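Local coordinates for Atg1 tMIT (Kluyveromyces marxianus, PDB 4P1N), which forms the tandem MIT region of a serine/threonine protein kinase that is essential for autophagy, being required for autophagosome formation, and takes part in cytoplasm-to-vacuole transport, at residues Tyr109-Thr123 with Val143-Asp155. Sequence-based numbering, arbitrary orientation.
Sequences YLKSLTILASSMKLT and VQWIRDRFNECLD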
ATOM      1  N   TYR B 109       0.834  10.285  13.132  1.00 28.53           N
ATOM      2  CA  TYR B 109       1.605  10.107  11.923  1.00 28.84           C
ATOM      3  C   TYR B 109       3.026   9.656  12.281  1.00 30.58           C
ATOM      4  O   TYR B 109       3.611   8.874  11.544  1.00 32.65           O
ATOM      5  CB  TYR B 109       1.651  11.369  11.031  1.00 29.49           C
ATOM      6  CG  TYR B 109       0.429  11.579  10.236  1.00 28.83           C
ATOM      7  CD1 TYR B 109      -0.026  10.603   9.331  1.00 28.07           C
ATOM      8  CD2 TYR B 109      -0.366  12.689  10.448  1.00 31.50           C
ATOM      9  CE1 TYR B 109      -1.205  10.766   8.620  1.00 28.08           C
ATOM     10  CE2 TYR B 109      -1.566  12.848   9.749  1.00 33.19           C
ATOM     11  CZ  TYR B 109      -1.986  11.879   8.857  1.00 31.44           C
ATOM     12  OH  TYR B 109      -3.142  12.085   8.163  1.00 33.73           O
ATOM     13  N   LEU B 110       3.607  10.163  13.362  1.00 30.40           N
ATOM     14  CA  LEU B 110       4.980   9.763  13.698  1.00 31.27           C
ATOM     15  C   LEU B 110       5.027   8.301  14.134  1.00 30.16           C
ATOM     16  O   LEU B 110       5.963   7.615  13.843  1.00 30.50           O
ATOM     17  CB  LEU B 110       5.616  10.630  14.782  1.00 32.85           C
ATOM     18  CG  LEU B 110       5.829  12.112  14.467  1.00 34.75           C
ATOM     19  CD1 LEU B 110       6.382  12.801  15.711  1.00 36.78           C
ATOM     20  CD2 LEU B 110       6.836  12.358  13.354  1.00 36.16           C
ATOM     21  N   LYS B 111       3.999   7.821  14.816  1.00 28.48           N
ATOM     22  CA  LYS B 111       3.946   6.437  15.130  1.00 27.62           C
ATOM     23  C   LYS B 111       3.757   5.586  13.880  1.00 27.61           C
ATOM     24  O   LYS B 111       4.413   4.525  13.734  1.00 27.44           O
ATOM     25  CB  LYS B 111       2.859   6.164  16.169  1.00 28.94           C
ATOM     26  CG  LYS B 111       2.718   4.714  16.573  1.00 28.91           C
ATOM     27  CD  LYS B 111       3.941   4.152  17.278  1.00 30.14           C
ATOM     28  CE  LYS B 111       4.126   4.728  18.689  1.00 32.79           C
ATOM     29  NZ  LYS B 111       5.540   4.517  19.059  1.00 33.76           N
ATOM     30  N   SER B 112       2.901   6.029  12.968  1.00 27.13           N
ATOM     31  CA  SER B 112       2.800   5.367  11.652  1.00 27.07           C
ATOM     32  C   SER B 112       4.132   5.222  10.960  1.00 26.49           C
ATOM     33  O   SER B 112       4.512   4.146  10.474  1.00 25.15           O
ATOM     34  CB  SER B 112       1.806   6.073  10.707  1.00 26.76           C
ATOM     35  OG  SER B 112       0.539   6.227  11.321  1.00 27.07           O
ATOM     36  N   LEU B 113       4.869   6.304  10.927  1.00 28.60           N
ATOM     37  CA  LEU B 113       6.197   6.274  10.343  1.00 29.62           C
ATOM     38  C   LEU B 113       7.164   5.286  11.009  1.00 29.62           C
ATOM     39  O   LEU B 113       7.978   4.661  10.324  1.00 30.32           O
ATOM     40  CB  LEU B 113       6.788   7.650  10.375  1.00 32.21           C
ATOM     41  CG  LEU B 113       6.180   8.610   9.413  1.00 32.93           C
ATOM     42  CD1 LEU B 113       6.580  10.023   9.817  1.00 36.65           C
ATOM     43  CD2 LEU B 113       6.687   8.288   7.996  1.00 35.34           C
ATOM     44  N   THR B 114       7.027   5.070  12.309  1.00 30.69           N
ATOM     45  CA  THR B 114       7.906   4.139  13.028  1.00 33.49           C
ATOM     46  C   THR B 114       7.578   2.716  12.547  1.00 31.91           C
ATOM     47  O   THR B 114       8.458   1.904  12.281  1.00 32.48           O
ATOM     48  CB  THR B 114       7.734   4.227  14.588  1.00 34.77           C
ATOM     49  OG1 THR B 114       8.298   5.437  15.064  1.00 35.60           O
ATOM     50  CG2 THR B 114       8.430   3.099  15.302  1.00 34.89           C
ATOM     51  N   ILE B 115       6.308   2.434  12.408  1.00 31.37           N
ATOM     52  CA  ILE B 115       5.884   1.102  11.949  1.00 31.31           C
ATOM     53  C   ILE B 115       6.272   0.873  10.499  1.00 32.08           C
ATOM     54  O   ILE B 115       6.815  -0.174  10.151  1.00 32.42           O
ATOM     55  CB  ILE B 115       4.376   0.918  12.162  1.00 30.54           C
ATOM     56  CG1 ILE B 115       4.036   1.191  13.621  1.00 29.47           C
ATOM     57  CG2 ILE B 115       3.949  -0.508  11.844  1.00 31.30           C
ATOM     58  CD1 ILE B 115       2.535   1.329  13.840  1.00 30.53           C
ATOM     59  N   LEU B 116       6.046   1.872   9.649  1.00 30.83           N
ATOM     60  CA  LEU B 116       6.408   1.770   8.256  1.00 29.38           C
ATOM     61  C   LEU B 116       7.939   1.577   8.120  1.00 33.12           C
ATOM     62  O   LEU B 116       8.390   0.728   7.345  1.00 34.82           O
ATOM     63  CB  LEU B 116       5.912   3.036   7.469  1.00 27.67           C
ATOM     64  CG  LEU B 116       4.362   3.178   7.428  1.00 26.57           C
ATOM     65  CD1 LEU B 116       3.952   4.584   7.030  1.00 26.51           C
ATOM     66  CD2 LEU B 116       3.709   2.152   6.506  1.00 26.42           C
ATOM     67  N   ALA B 117       8.722   2.389   8.823  1.00 32.58           N
ATOM     68  CA  ALA B 117      10.198   2.297   8.797  1.00 35.16           C
ATOM     69  C   ALA B 117      10.692   0.921   9.209  1.00 37.70           C
ATOM     70  O   ALA B 117      11.635   0.332   8.617  1.00 40.64           O
ATOM     71  CB  ALA B 117      10.803   3.332   9.733  1.00 34.85           C
ATOM     72  N   SER B 118      10.065   0.407  10.245  1.00 37.29           N
ATOM     73  CA  SER B 118      10.416  -0.903  10.768  1.00 40.70           C
ATOM     74  C   SER B 118      10.206  -1.989   9.701  1.00 42.27           C
ATOM     75  O   SER B 118      10.988  -2.916   9.573  1.00 40.57           O
ATOM     76  CB  SER B 118       9.552  -1.182  11.988  1.00 41.30           C
ATOM     77  OG  SER B 118       9.858  -2.463  12.480  1.00 48.17           O
ATOM     78  N   SER B 119       9.101  -1.870   8.968  1.00 39.84           N
ATOM     79  CA  SER B 119       8.808  -2.680   7.786  1.00 42.69           C
ATOM     80  C   SER B 119       9.889  -2.661   6.710  1.00 41.34           C
ATOM     81  O   SER B 119      10.321  -3.712   6.197  1.00 41.72           O
ATOM     82  CB  SER B 119       7.463  -2.181   7.162  1.00 45.33           C
ATOM     83  OG  SER B 119       6.693  -3.310   6.917  1.00 56.16           O
ATOM     84  N   MET B 120      10.325  -1.470   6.336  1.00 41.20           N
ATOM     85  CA  MET B 120      11.340  -1.342   5.301  1.00 46.23           C
ATOM     86  C   MET B 120      12.686  -1.953   5.748  1.00 49.80           C
ATOM     87  O   MET B 120      13.381  -2.623   4.972  1.00 46.85           O
ATOM     88  CB  MET B 120      11.564   0.120   4.944  1.00 48.73           C
ATOM     89  CG  MET B 120      10.354   0.828   4.385  1.00 51.71           C
ATOM     90  SD  MET B 120       9.775   0.012   2.897  1.00 54.42           S
ATOM     91  CE  MET B 120      10.873   0.798   1.738  1.00 62.26           C
ATOM     92  N   LYS B 121      13.041  -1.694   7.001  1.00 49.23           N
ATOM     93  CA  LYS B 121      14.269  -2.228   7.602  1.00 53.02           C
ATOM     94  C   LYS B 121      14.301  -3.755   7.603  1.00 52.10           C
ATOM     95  O   LYS B 121      15.274  -4.359   7.192  1.00 53.90           O
ATOM     96  CB  LYS B 121      14.397  -1.718   9.037  1.00 55.61           C
ATOM     97  CG  LYS B 121      14.791  -0.254   9.094  1.00 64.25           C
ATOM     98  CD  LYS B 121      14.579   0.346  10.472  1.00 74.02           C
ATOM     99  CE  LYS B 121      15.024   1.808  10.525  1.00 78.66           C
ATOM    100  NZ  LYS B 121      14.786   2.392  11.878  1.00 79.30           N
ATOM    101  N   LEU B 122      13.216  -4.358   8.059  1.00 48.69           N
ATOM    102  CA  LEU B 122      13.075  -5.800   8.090  1.00 52.18           C
ATOM    103  C   LEU B 122      13.225  -6.377   6.695  1.00 53.90           C
ATOM    104  O   LEU B 122      13.946  -7.359   6.482  1.00 53.78           O
ATOM    105  CB  LEU B 122      11.703  -6.170   8.652  1.00 52.59           C
ATOM    106  CG  LEU B 122      11.459  -7.639   9.004  1.00 57.63           C
ATOM    107  CD1 LEU B 122      12.088  -7.970  10.349  1.00 62.02           C
ATOM    108  CD2 LEU B 122       9.976  -7.970   9.053  1.00 56.92           C
ATOM    109  N   THR B 123      12.537  -5.758   5.743  1.00 50.98           N
ATOM    110  CA  THR B 123      12.597  -6.166   4.361  1.00 52.38           C
ATOM    111  C   THR B 123      13.982  -5.942   3.805  1.00 54.79           C
ATOM    112  O   THR B 123      14.510  -6.782   3.082  1.00 54.40           O
ATOM    113  CB  THR B 123      11.540  -5.416   3.502  1.00 51.13           C
ATOM    114  OG1 THR B 123      10.236  -5.627   4.060  1.00 45.80           O
ATOM    115  CG2 THR B 123      11.560  -5.925   2.082  1.00 54.06           C
ATOM    116  N   VAL B 143       5.364  -3.500  -0.305  1.00 36.46           N
ATOM    117  CA  VAL B 143       6.449  -2.581  -0.139  1.00 35.72           C
ATOM    118  C   VAL B 143       6.214  -1.276  -0.900  1.00 34.57           C
ATOM    119  O   VAL B 143       6.492  -0.218  -0.350  1.00 34.95           O
ATOM    120  CB  VAL B 143       7.792  -3.234  -0.504  1.00 39.01           C
ATOM    121  CG1 VAL B 143       8.913  -2.196  -0.504  1.00 39.84           C
ATOM    122  CG2 VAL B 143       8.105  -4.346   0.502  1.00 40.52           C
ATOM    123  N   GLN B 144       5.712  -1.335  -2.135  1.00 32.75           N
ATOM    124  CA  GLN B 144       5.235  -0.099  -2.783  1.00 33.33           C
ATOM    125  C   GLN B 144       4.233   0.679  -1.919  1.00 31.11           C
ATOM    126  O   GLN B 144       4.392   1.905  -1.718  1.00 29.59           O
ATOM    127  CB  GLN B 144       4.689  -0.376  -4.162  1.00 34.07           C
ATOM    128  CG  GLN B 144       5.819  -0.795  -5.120  1.00 36.47           C
ATOM    129  CD  GLN B 144       5.322  -1.116  -6.491  1.00 39.33           C
ATOM    130  OE1 GLN B 144       4.114  -1.159  -6.731  1.00 40.28           O
ATOM    131  NE2 GLN B 144       6.258  -1.352  -7.434  1.00 43.05           N
ATOM    132  N   TRP B 145       3.252  -0.040  -1.351  1.00 30.33           N
ATOM    133  CA  TRP B 145       2.295   0.577  -0.433  1.00 28.98           C
ATOM    134  C   TRP B 145       2.936   1.233   0.776  1.00 29.51           C
ATOM    135  O   TRP B 145       2.618   2.374   1.105  1.00 29.97           O
ATOM    136  CB  TRP B 145       1.240  -0.435  -0.001  1.00 27.92           C
ATOM    137  CG  TRP B 145       0.165   0.144   0.854  1.00 26.79           C
ATOM    138  CD1 TRP B 145      -0.980   0.836   0.462  1.00 26.66           C
ATOM    139  CD2 TRP B 145       0.154   0.139   2.293  1.00 25.99           C
ATOM    140  NE1 TRP B 145      -1.700   1.208   1.600  1.00 25.17           N
ATOM    141  CE2 TRP B 145      -1.021   0.781   2.720  1.00 24.68           C
ATOM    142  CE3 TRP B 145       0.994  -0.408   3.245  1.00 27.70           C
ATOM    143  CZ2 TRP B 145      -1.337   0.929   4.083  1.00 25.40           C
ATOM    144  CZ3 TRP B 145       0.651  -0.294   4.603  1.00 27.25           C
ATOM    145  CH2 TRP B 145      -0.488   0.371   4.997  1.00 26.10           C
ATOM    146  N   ILE B 146       3.825   0.503   1.456  1.00 30.21           N
ATOM    147  CA  ILE B 146       4.536   0.997   2.633  1.00 28.05           C
ATOM    148  C   ILE B 146       5.282   2.249   2.272  1.00 29.65           C
ATOM    149  O   ILE B 146       5.204   3.246   2.967  1.00 29.58           O
ATOM    150  CB  ILE B 146       5.540  -0.092   3.163  1.00 30.03           C
ATOM    151  CG1 ILE B 146       4.792  -1.197   3.870  1.00 30.50           C
ATOM    152  CG2 ILE B 146       6.589   0.510   4.086  1.00 30.70           C
ATOM    153  CD1 ILE B 146       5.538  -2.516   3.966  1.00 34.25           C
ATOM    154  N   ARG B 147       5.986   2.218   1.149  1.00 32.61           N
ATOM    155  CA  ARG B 147       6.722   3.383   0.694  1.00 34.97           C
ATOM    156  C   ARG B 147       5.823   4.607   0.421  1.00 34.03           C
ATOM    157  O   ARG B 147       6.164   5.711   0.856  1.00 33.29           O
ATOM    158  CB  ARG B 147       7.543   3.059  -0.530  1.00 37.57           C
ATOM    159  CG  ARG B 147       8.285   4.253  -1.084  1.00 43.58           C
ATOM    160  CD  ARG B 147       7.720   4.711  -2.424  1.00 50.43           C
ATOM    161  NE  ARG B 147       8.207   3.850  -3.493  1.00 53.43           N
ATOM    162  CZ  ARG B 147       7.471   3.179  -4.396  1.00 53.97           C
ATOM    163  NH1 ARG B 147       6.120   3.233  -4.441  1.00 51.24           N
ATOM    164  NH2 ARG B 147       8.130   2.413  -5.271  1.00 52.71           N
ATOM    165  N   ASP B 148       4.710   4.386  -0.276  1.00 32.10           N
ATOM    166  CA  ASP B 148       3.688   5.432  -0.552  1.00 33.62           C
ATOM    167  C   ASP B 148       3.176   5.994   0.800  1.00 30.69           C
ATOM    168  O   ASP B 148       3.033   7.190   0.978  1.00 30.25           O
ATOM    169  CB  ASP B 148       2.425   4.880  -1.299  1.00 34.64           C
ATOM    170  CG  ASP B 148       2.684   4.249  -2.689  1.00 41.14           C
ATOM    171  OD1 ASP B 148       3.535   4.769  -3.412  1.00 41.03           O
ATOM    172  OD2 ASP B 148       1.929   3.229  -3.094  1.00 46.85           O
ATOM    173  N   ARG B 149       2.830   5.126   1.738  1.00 28.22           N
ATOM    174  CA  ARG B 149       2.338   5.623   3.043  1.00 27.60           C
ATOM    175  C   ARG B 149       3.382   6.383   3.824  1.00 29.23           C
ATOM    176  O   ARG B 149       3.082   7.409   4.452  1.00 28.17           O
ATOM    177  CB  ARG B 149       1.792   4.485   3.911  1.00 27.23           C
ATOM    178  CG  ARG B 149       0.568   3.831   3.311  1.00 27.60           C
ATOM    179  CD  ARG B 149      -0.712   4.720   3.304  1.00 27.05           C
ATOM    180  NE  ARG B 149      -0.719   5.670   2.209  1.00 28.04           N
ATOM    181  CZ  ARG B 149      -0.734   5.349   0.917  1.00 28.48           C
ATOM    182  NH1 ARG B 149      -0.793   4.095   0.517  1.00 28.76           N
ATOM    183  NH2 ARG B 149      -0.658   6.275   0.011  1.00 29.05           N
ATOM    184  N   PHE B 150       4.628   5.927   3.742  1.00 30.95           N
ATOM    185  CA  PHE B 150       5.742   6.594   4.410  1.00 29.84           C
ATOM    186  C   PHE B 150       5.865   8.029   3.900  1.00 32.29           C
ATOM    187  O   PHE B 150       5.909   8.943   4.699  1.00 32.75           O
ATOM    188  CB  PHE B 150       7.022   5.798   4.189  1.00 31.67           C
ATOM    189  CG  PHE B 150       8.187   6.283   4.963  1.00 33.52           C
ATOM    190  CD1 PHE B 150       8.930   7.334   4.508  1.00 37.00           C
ATOM    191  CD2 PHE B 150       8.522   5.691   6.148  1.00 34.83           C
ATOM    192  CE1 PHE B 150      10.005   7.811   5.231  1.00 39.52           C
ATOM    193  CE2 PHE B 150       9.621   6.147   6.888  1.00 39.94           C
ATOM    194  CZ  PHE B 150      10.360   7.205   6.421  1.00 39.36           C
ATOM    195  N   ASN B 151       5.871   8.230   2.579  1.00 33.68           N
ATOM    196  CA  ASN B 151       6.008   9.568   1.972  1.00 36.59           C
ATOM    197  C   ASN B 151       4.819  10.450   2.252  1.00 35.30           C
ATOM    198  O   ASN B 151       4.983  11.615   2.578  1.00 35.24           O
ATOM    199  CB  ASN B 151       6.218   9.470   0.451  1.00 37.88           C
ATOM    200  CG  ASN B 151       7.551   8.836   0.120  1.00 41.03           C
ATOM    201  OD1 ASN B 151       8.461   8.893   0.929  1.00 48.19           O
ATOM    202  ND2 ASN B 151       7.680   8.252  -1.046  1.00 45.32           N
ATOM    203  N   GLU B 152       3.623   9.887   2.144  1.00 33.61           N
ATOM    204  CA  GLU B 152       2.423  10.589   2.580  1.00 35.48           C
ATOM    205  C   GLU B 152       2.464  10.997   4.082  1.00 34.72           C
ATOM    206  O   GLU B 152       2.198  12.163   4.427  1.00 34.62           O
ATOM    207  CB  GLU B 152       1.177   9.743   2.289  1.00 35.32           C
ATOM    208  CG  GLU B 152      -0.134  10.398   2.714  1.00 37.49           C
ATOM    209  CD  GLU B 152      -1.335   9.469   2.567  1.00 38.28           C
ATOM    210  OE1 GLU B 152      -1.184   8.349   2.032  1.00 36.11           O
ATOM    211  OE2 GLU B 152      -2.429   9.867   2.996  1.00 38.96           O
ATOM    212  N   CYS B 153       2.772  10.055   4.977  1.00 33.98           N
ATOM    213  CA  CYS B 153       2.794  10.366   6.424  1.00 34.84           C
ATOM    214  C   CYS B 153       3.825  11.453   6.756  1.00 35.74           C
ATOM    215  O   CYS B 153       3.592  12.349   7.631  1.00 35.72           O
ATOM    216  CB  CYS B 153       3.079   9.111   7.264  1.00 35.02           C
ATOM    217  SG  CYS B 153       1.666   7.995   7.229  1.00 35.35           S
ATOM    218  N   LEU B 154       4.979  11.322   6.123  1.00 34.72           N
ATOM    219  CA  LEU B 154       6.036  12.274   6.295  1.00 39.37           C
ATOM    220  C   LEU B 154       5.598  13.678   5.810  1.00 42.73           C
ATOM    221  O   LEU B 154       5.856  14.662   6.505  1.00 41.05           O
ATOM    222  CB  LEU B 154       7.278  11.851   5.532  1.00 43.38           C
ATOM    223  CG  LEU B 154       8.628  11.869   6.234  1.00 48.12           C
ATOM    224  CD1 LEU B 154       9.655  12.136   5.161  1.00 51.04           C
ATOM    225  CD2 LEU B 154       8.761  12.871   7.378  1.00 47.30           C
ATOM    226  N   ASP B 155       4.978  13.778   4.620  1.00 42.17           N
ATOM    227  CA  ASP B 155       4.498  15.088   4.156  1.00 44.46           C
ATOM    228  C   ASP B 155       3.465  15.700   5.097  1.00 42.96           C
ATOM    229  O   ASP B 155       3.542  16.891   5.422  1.00 46.12           O
ATOM    230  CB  ASP B 155       3.918  15.020   2.751  1.00 50.51           C
ATOM    231  CG  ASP B 155       4.981  14.768   1.693  1.00 57.29           C
ATOM    232  OD1 ASP B 155       6.189  14.797   2.023  1.00 62.68           O
ATOM    233  OD2 ASP B 155       4.603  14.522   0.530  1.00 60.83           O
TER
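Phe150 turns its ring across to Leu113 because chi1 (-173°) sets CG opposite the backbone N; CG of Leu113 lies anti to its own carbonyl carbon (chi1 -72°). Leu113 CD2 then sits over one face of the Phe150 ring, 3.8 Å from its centroid, a CH-pi contact. Leu116 CB and Ala117 CB meet the edge of the Phe150 ring. Leu116 is a knob among Ile146, Arg149, Phe150 and Cys153; its CD1 lies 3.8 Å from Arg149 CB. Cys153 is the reciprocal knob, and its SG approaches the Tyr109 ring edge, 3.8 Å from CD1. Farther along, Met120 SD packs 3.4 Å from Ile146 CG2. Beyond CB, Arg149 turns away. Its NE and NH2 both grip Glu152 OE1, NE at 2.7 Å, and its NH1 forms a salt bridge with Asp148 OD2 of the second subunit. A leucine in place of Arg149 would probably leave Glu152 OE1 without these two bonds and cost Asp148 of the second subunit one of its salt-bridge partners. The axes of segments 109-123 and 143-155 run roughly antiparallel (153°) and come within 9.2 Å of each other, within the first MIT domain. Helix 10-33 packs beside them, touching Tyr109, Ser112 and Leu116, while helix 209-227 meets Lys111 and Ile115.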